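Local coordinates for VgrG protein (Vibrio cholerae, PDB 4DTH) that binds ATP and magnesium through its actin cross-linking domain, a toxin module that probably uses them to join G-actin molecules covalently, at residues A[272-285]-A[322-334]. Residues are numbered along the deposited sequence; the frame is centred on the assembly and turned at random. Where two conformers were deposited one is given.
Sequences KNAWEILPRTKPSK and FQDGGEVAGHGIN. With ATP (adenosine-5'-triphosphate), chain B; SO4 (sulfate ion), chain F.
R280 meets the loop that follows helix 312-323 end-on: NH1 and NH2 both donate to the carbonyl oxygen of H331, which lies in the guanidinium plane, with NH1 the nearer at 3.0 Å from H331 O. Bends at chi2 (-76°) and chi3 (-60°) fold the chain back to reach it. With its rotation fixed in this way, the group offers one face to ATP O2G. I333 touches the same nucleotide, its CD1 3.4 Å from O5' of ATP, and its backbone N donates to R280 O at 2.8 Å. Part of the ATP pocket is thus formed where two chain segments also hold each other: R280 follows strand 277-279, which pairs antiparallel with strand 343-352 of the actin cross-linking domain. T281 OG1 bonds to I333 O. Beyond it, N334 turns its amide between two partners; OD1 takes the nearly straight bond from K282 N (176°) from above its carbonyl plane, and ND2 donates in the amide plane to the syn lone pair of E327 OE2, 2.9 Å away. Farther from the phosphates an apolar cluster gathers round V328. This residue splits its branches, CG1 meeting the W275 ring obliquely, 3.6 Å from CZ2, and CG2 reaching P283, whose CG touches F322 CD1 at 3.6 Å. Past F322, a Schellman motif with G325 as C-prime residue ends helix 312-323.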
loop_
_atom_site.group_PDB
_atom_site.type_symbol
_atom_site.label_atom_id
_atom_site.label_comp_id
_atom_site.label_asym_id
_atom_site.label_seq_id
_atom_site.Cartn_x
_atom_site.Cartn_y
_atom_site.Cartn_z
ATOM N N LYS A 272 7.120 4.536 7.858
ATOM C CA LYS A 272 5.883 3.857 7.470
ATOM C C LYS A 272 5.492 2.817 8.533
ATOM O O LYS A 272 4.316 2.725 8.891
ATOM C CB LYS A 272 6.075 3.162 6.116
ATOM C CG LYS A 272 6.161 4.089 4.923
ATOM C CD LYS A 272 6.267 3.202 3.671
ATOM C CE LYS A 272 6.197 3.959 2.382
ATOM N NZ LYS A 272 6.231 3.027 1.219
ATOM N N ASN A 273 6.487 2.073 9.072
ATOM C CA ASN A 273 6.250 1.069 10.113
ATOM C C ASN A 273 5.696 1.683 11.392
ATOM O O ASN A 273 4.837 1.080 12.031
ATOM C CB ASN A 273 7.518 0.267 10.398
ATOM C CG ASN A 273 7.858 -0.712 9.298
ATOM O OD1 ASN A 273 7.051 -0.987 8.402
ATOM N ND2 ASN A 273 9.072 -1.237 9.324
ATOM N N ALA A 274 6.150 2.904 11.736
ATOM C CA ALA A 274 5.690 3.619 12.924
ATOM C C ALA A 274 4.194 3.960 12.881
ATOM O O ALA A 274 3.580 4.059 13.937
ATOM C CB ALA A 274 6.519 4.867 13.150
ATOM N N TRP A 275 3.593 4.111 11.676
ATOM C CA TRP A 275 2.152 4.349 11.552
ATOM C C TRP A 275 1.368 3.082 11.954
ATOM O O TRP A 275 0.260 3.203 12.480
ATOM C CB TRP A 275 1.767 4.716 10.108
ATOM C CG TRP A 275 2.086 6.130 9.733
ATOM C CD1 TRP A 275 3.229 6.583 9.148
ATOM C CD2 TRP A 275 1.221 7.266 9.866
ATOM N NE1 TRP A 275 3.129 7.931 8.896
ATOM C CE2 TRP A 275 1.926 8.386 9.370
ATOM C CE3 TRP A 275 -0.063 7.461 10.412
ATOM C CZ2 TRP A 275 1.394 9.681 9.395
ATOM C CZ3 TRP A 275 -0.602 8.742 10.411
ATOM C CH2 TRP A 275 0.121 9.835 9.908
ATOM N N GLU A 276 1.934 1.877 11.656
ATOM C CA GLU A 276 1.362 0.521 11.865
ATOM C C GLU A 276 0.253 0.264 10.837
ATOM O O GLU A 276 0.342 -0.672 10.041
ATOM C CB GLU A 276 0.870 0.290 13.305
ATOM C CG GLU A 276 1.989 0.360 14.336
ATOM C CD GLU A 276 1.560 0.100 15.767
ATOM O OE1 GLU A 276 2.254 0.597 16.681
ATOM O OE2 GLU A 276 0.532 -0.583 15.978
ATOM N N ILE A 277 -0.781 1.106 10.863
ATOM C CA ILE A 277 -1.872 1.141 9.900
ATOM C C ILE A 277 -1.594 2.452 9.157
ATOM O O ILE A 277 -1.830 3.549 9.680
ATOM C CB ILE A 277 -3.272 1.072 10.566
ATOM C CG1 ILE A 277 -3.434 -0.269 11.323
ATOM C CG2 ILE A 277 -4.372 1.244 9.509
ATOM C CD1 ILE A 277 -4.666 -0.395 12.255
ATOM N N LEU A 278 -1.016 2.322 7.970
ATOM C CA LEU A 278 -0.560 3.461 7.183
ATOM C C LEU A 278 -1.620 4.043 6.241
ATOM O O LEU A 278 -2.030 3.361 5.304
ATOM C CB LEU A 278 0.694 3.041 6.377
ATOM C CG LEU A 278 1.311 4.068 5.422
ATOM C CD1 LEU A 278 1.960 5.220 6.183
ATOM C CD2 LEU A 278 2.330 3.397 4.491
ATOM N N PRO A 279 -2.036 5.319 6.428
ATOM C CA PRO A 279 -2.961 5.932 5.456
ATOM C C PRO A 279 -2.333 5.932 4.053
ATOM O O PRO A 279 -1.144 6.251 3.904
ATOM C CB PRO A 279 -3.129 7.357 5.989
ATOM C CG PRO A 279 -2.825 7.236 7.480
ATOM C CD PRO A 279 -1.666 6.276 7.489
ATOM N N ARG A 280 -3.099 5.485 3.049
ATOM C CA ARG A 280 -2.610 5.387 1.675
ATOM C C ARG A 280 -3.292 6.368 0.742
ATOM O O ARG A 280 -2.999 6.367 -0.454
ATOM C CB ARG A 280 -2.777 3.946 1.131
ATOM C CG ARG A 280 -1.855 2.918 1.783
ATOM C CD ARG A 280 -0.402 2.971 1.317
ATOM N NE ARG A 280 -0.254 2.754 -0.125
ATOM C CZ ARG A 280 0.042 3.712 -0.997
ATOM N NH1 ARG A 280 0.220 4.961 -0.588
ATOM N NH2 ARG A 280 0.166 3.429 -2.283
ATOM N N THR A 281 -4.212 7.186 1.268
ATOM C CA THR A 281 -4.950 8.139 0.441
ATOM C C THR A 281 -4.574 9.536 0.876
ATOM O O THR A 281 -4.422 9.798 2.073
ATOM C CB THR A 281 -6.467 7.860 0.529
ATOM O OG1 THR A 281 -6.724 6.520 0.107
ATOM C CG2 THR A 281 -7.321 8.836 -0.320
ATOM N N LYS A 282 -4.421 10.434 -0.110
ATOM C CA LYS A 282 -4.106 11.846 0.107
ATOM C C LYS A 282 -5.123 12.456 1.092
ATOM O O LYS A 282 -6.323 12.448 0.800
ATOM C CB LYS A 282 -4.130 12.591 -1.246
ATOM C CG LYS A 282 -3.809 14.088 -1.188
ATOM C CD LYS A 282 -4.004 14.765 -2.567
ATOM C CE LYS A 282 -2.945 14.393 -3.591
ATOM N NZ LYS A 282 -3.135 15.130 -4.866
ATOM N N PRO A 283 -4.663 12.944 2.274
ATOM C CA PRO A 283 -5.603 13.487 3.266
ATOM C C PRO A 283 -6.568 14.554 2.751
ATOM O O PRO A 283 -7.748 14.515 3.099
ATOM C CB PRO A 283 -4.671 14.026 4.360
ATOM C CG PRO A 283 -3.507 13.116 4.299
ATOM C CD PRO A 283 -3.284 12.942 2.808
ATOM N N SER A 284 -6.089 15.471 1.887
ATOM C CA SER A 284 -6.920 16.562 1.361
ATOM C C SER A 284 -8.164 16.105 0.572
ATOM O O SER A 284 -9.122 16.873 0.479
ATOM C CB SER A 284 -6.077 17.547 0.557
ATOM O OG SER A 284 -5.631 16.967 -0.654
ATOM N N LYS A 285 -8.184 14.847 0.074
ATOM C CA LYS A 285 -9.337 14.304 -0.667
ATOM C C LYS A 285 -10.598 14.221 0.201
ATOM O O LYS A 285 -11.702 14.443 -0.310
ATOM C CB LYS A 285 -9.023 12.922 -1.264
ATOM C CG LYS A 285 -7.988 12.913 -2.408
ATOM C CD LYS A 285 -8.493 13.481 -3.748
ATOM C CE LYS A 285 -9.457 12.579 -4.487
ATOM N NZ LYS A 285 -9.873 13.168 -5.785
ATOM N N PHE A 322 -0.278 19.327 4.094
ATOM C CA PHE A 322 -1.482 18.557 3.803
ATOM C C PHE A 322 -2.541 19.331 3.023
ATOM O O PHE A 322 -3.287 18.722 2.257
ATOM C CB PHE A 322 -2.037 17.901 5.068
ATOM C CG PHE A 322 -1.183 16.743 5.535
ATOM C CD1 PHE A 322 -0.925 15.664 4.692
ATOM C CD2 PHE A 322 -0.631 16.735 6.812
ATOM C CE1 PHE A 322 -0.123 14.594 5.113
ATOM C CE2 PHE A 322 0.173 15.667 7.235
ATOM C CZ PHE A 322 0.413 14.600 6.384
ATOM N N GLN A 323 -2.599 20.655 3.221
ATOM C CA GLN A 323 -3.541 21.551 2.549
ATOM C C GLN A 323 -3.261 21.627 1.030
ATOM O O GLN A 323 -4.210 21.605 0.246
ATOM C CB GLN A 323 -3.493 22.935 3.224
ATOM C CG GLN A 323 -4.099 24.085 2.431
ATOM C CD GLN A 323 -3.848 25.378 3.158
ATOM O OE1 GLN A 323 -2.805 26.020 2.994
ATOM N NE2 GLN A 323 -4.783 25.758 4.019
ATOM N N ASP A 324 -1.965 21.666 0.621
ATOM C CA ASP A 324 -1.532 21.727 -0.770
ATOM C C ASP A 324 -1.540 20.347 -1.445
ATOM O O ASP A 324 -1.016 20.196 -2.547
ATOM C CB ASP A 324 -0.168 22.439 -0.863
ATOM C CG ASP A 324 -0.165 23.875 -0.349
ATOM O OD1 ASP A 324 -1.260 24.394 -0.006
ATOM O OD2 ASP A 324 0.929 24.468 -0.267
ATOM N N GLY A 325 -2.133 19.358 -0.773
ATOM C CA GLY A 325 -2.267 17.995 -1.275
ATOM C C GLY A 325 -1.102 17.069 -0.991
ATOM O O GLY A 325 -0.879 16.116 -1.734
ATOM N N GLY A 326 -0.377 17.322 0.099
ATOM C CA GLY A 326 0.749 16.477 0.482
ATOM C C GLY A 326 0.301 15.078 0.852
ATOM O O GLY A 326 -0.807 14.893 1.360
ATOM N N GLU A 327 1.140 14.090 0.561
ATOM C CA GLU A 327 0.838 12.688 0.837
ATOM C C GLU A 327 1.494 12.242 2.143
ATOM O O GLU A 327 2.563 12.743 2.503
ATOM C CB GLU A 327 1.328 11.818 -0.322
ATOM C CG GLU A 327 0.651 12.122 -1.652
ATOM C CD GLU A 327 -0.663 11.413 -1.917
ATOM O OE1 GLU A 327 -1.221 10.793 -0.982
ATOM O OE2 GLU A 327 -1.146 11.494 -3.067
ATOM N N VAL A 328 0.862 11.275 2.841
ATOM C CA VAL A 328 1.392 10.721 4.092
ATOM C C VAL A 328 2.729 10.014 3.844
ATOM O O VAL A 328 3.679 10.238 4.602
ATOM C CB VAL A 328 0.349 9.797 4.793
ATOM C CG1 VAL A 328 0.982 8.970 5.916
ATOM C CG2 VAL A 328 -0.820 10.619 5.332
ATOM N N ALA A 329 2.806 9.185 2.778
ATOM C CA ALA A 329 4.014 8.422 2.463
ATOM C C ALA A 329 4.105 8.106 0.973
ATOM O O ALA A 329 3.972 6.956 0.558
ATOM C CB ALA A 329 4.052 7.133 3.297
ATOM N N GLY A 330 4.353 9.140 0.178
ATOM C CA GLY A 330 4.489 8.976 -1.270
ATOM C C GLY A 330 3.168 8.808 -1.993
ATOM O O GLY A 330 2.095 8.970 -1.388
ATOM N N HIS A 331 3.241 8.489 -3.305
ATOM C CA HIS A 331 2.061 8.350 -4.156
ATOM C C HIS A 331 0.911 7.582 -3.494
ATOM O O HIS A 331 1.099 6.458 -3.048
ATOM C CB HIS A 331 2.415 7.814 -5.551
ATOM C CG HIS A 331 1.244 7.776 -6.480
ATOM N ND1 HIS A 331 0.540 8.924 -6.813
ATOM C CD2 HIS A 331 0.703 6.726 -7.134
ATOM C CE1 HIS A 331 -0.419 8.527 -7.630
ATOM N NE2 HIS A 331 -0.355 7.213 -7.858
ATOM N N GLY A 332 -0.237 8.224 -3.387
ATOM C CA GLY A 332 -1.405 7.618 -2.761
ATOM C C GLY A 332 -2.319 6.916 -3.737
ATOM O O GLY A 332 -2.126 7.015 -4.952
ATOM N N ILE A 333 -3.309 6.193 -3.203
ATOM C CA ILE A 333 -4.376 5.550 -3.978
ATOM C C ILE A 333 -5.533 6.532 -3.779
ATOM O O ILE A 333 -6.202 6.517 -2.736
ATOM C CB ILE A 333 -4.680 4.107 -3.499
ATOM C CG1 ILE A 333 -3.417 3.214 -3.657
ATOM C CG2 ILE A 333 -5.872 3.524 -4.295
ATOM C CD1 ILE A 333 -3.340 2.009 -2.736
ATOM N N ASN A 334 -5.678 7.468 -4.738
ATOM C CA ASN A 334 -6.589 8.612 -4.635
ATOM C C ASN A 334 -7.821 8.586 -5.512
ATOM O O ASN A 334 -8.653 9.493 -5.414
ATOM C CB ASN A 334 -5.794 9.907 -4.874
ATOM C CG ASN A 334 -4.610 10.042 -3.943
ATOM O OD1 ASN A 334 -4.612 9.513 -2.828
ATOM N ND2 ASN A 334 -3.556 10.711 -4.393
HETATM P PG ATP B . 3.801 2.335 -1.785
HETATM O O1G ATP B . 3.424 1.937 -0.393
HETATM O O2G ATP B . 3.431 3.766 -2.056
HETATM O O3G ATP B . 5.271 2.168 -2.045
HETATM P PB ATP B . 2.802 1.217 -4.245
HETATM O O1B ATP B . 2.685 2.539 -4.893
HETATM O O2B ATP B . 4.004 0.506 -4.818
HETATM O O3B ATP B . 2.974 1.385 -2.774
HETATM P PA ATP B . 0.034 0.698 -4.527
HETATM O O1A ATP B . -0.124 2.133 -4.209
HETATM O O2A ATP B . -0.524 0.472 -5.934
HETATM O O3A ATP B . 1.482 0.348 -4.514
HETATM O "O5'" ATP B . -0.765 -0.163 -3.433
HETATM C "C5'" ATP B . -0.940 -1.557 -3.734
HETATM C "C4'" ATP B . -1.823 -2.252 -2.732
HETATM O "O4'" ATP B . -3.107 -1.571 -2.639
HETATM C "C3'" ATP B . -2.159 -3.695 -3.111
HETATM O "O3'" ATP B . -2.278 -4.545 -1.971
HETATM C "C2'" ATP B . -3.488 -3.528 -3.833
HETATM O "O2'" ATP B . -4.229 -4.729 -3.967
HETATM C "C1'" ATP B . -4.137 -2.509 -2.918
HETATM N N9 ATP B . -5.309 -1.807 -3.447
HETATM C C8 ATP B . -5.374 -1.043 -4.580
HETATM N N7 ATP B . -6.561 -0.527 -4.797
HETATM C C5 ATP B . -7.329 -0.988 -3.737
HETATM C C6 ATP B . -8.675 -0.790 -3.370
HETATM N N6 ATP B . -9.538 -0.039 -4.066
HETATM N N1 ATP B . -9.109 -1.384 -2.235
HETATM C C2 ATP B . -8.254 -2.122 -1.520
HETATM N N3 ATP B . -6.971 -2.377 -1.761
HETATM C C4 ATP B . -6.559 -1.782 -2.896
HETATM S S SO4 F . 8.387 -0.218 1.879
HETATM O O1 SO4 F . 9.158 -0.988 0.897
HETATM O O2 SO4 F . 8.820 -0.565 3.209
HETATM O O3 SO4 F . 8.578 1.195 1.612
HETATM O O4 SO4 F . 6.964 -0.531 1.730
HETATM O O HOH W 1 6.446 5.133 -0.579
HETATM O O HOH W 2 4.957 8.712 6.719
HETATM O O HOH W 3 0.982 5.911 2.034
HETATM O O HOH W 4 -3.219 16.164 1.702
#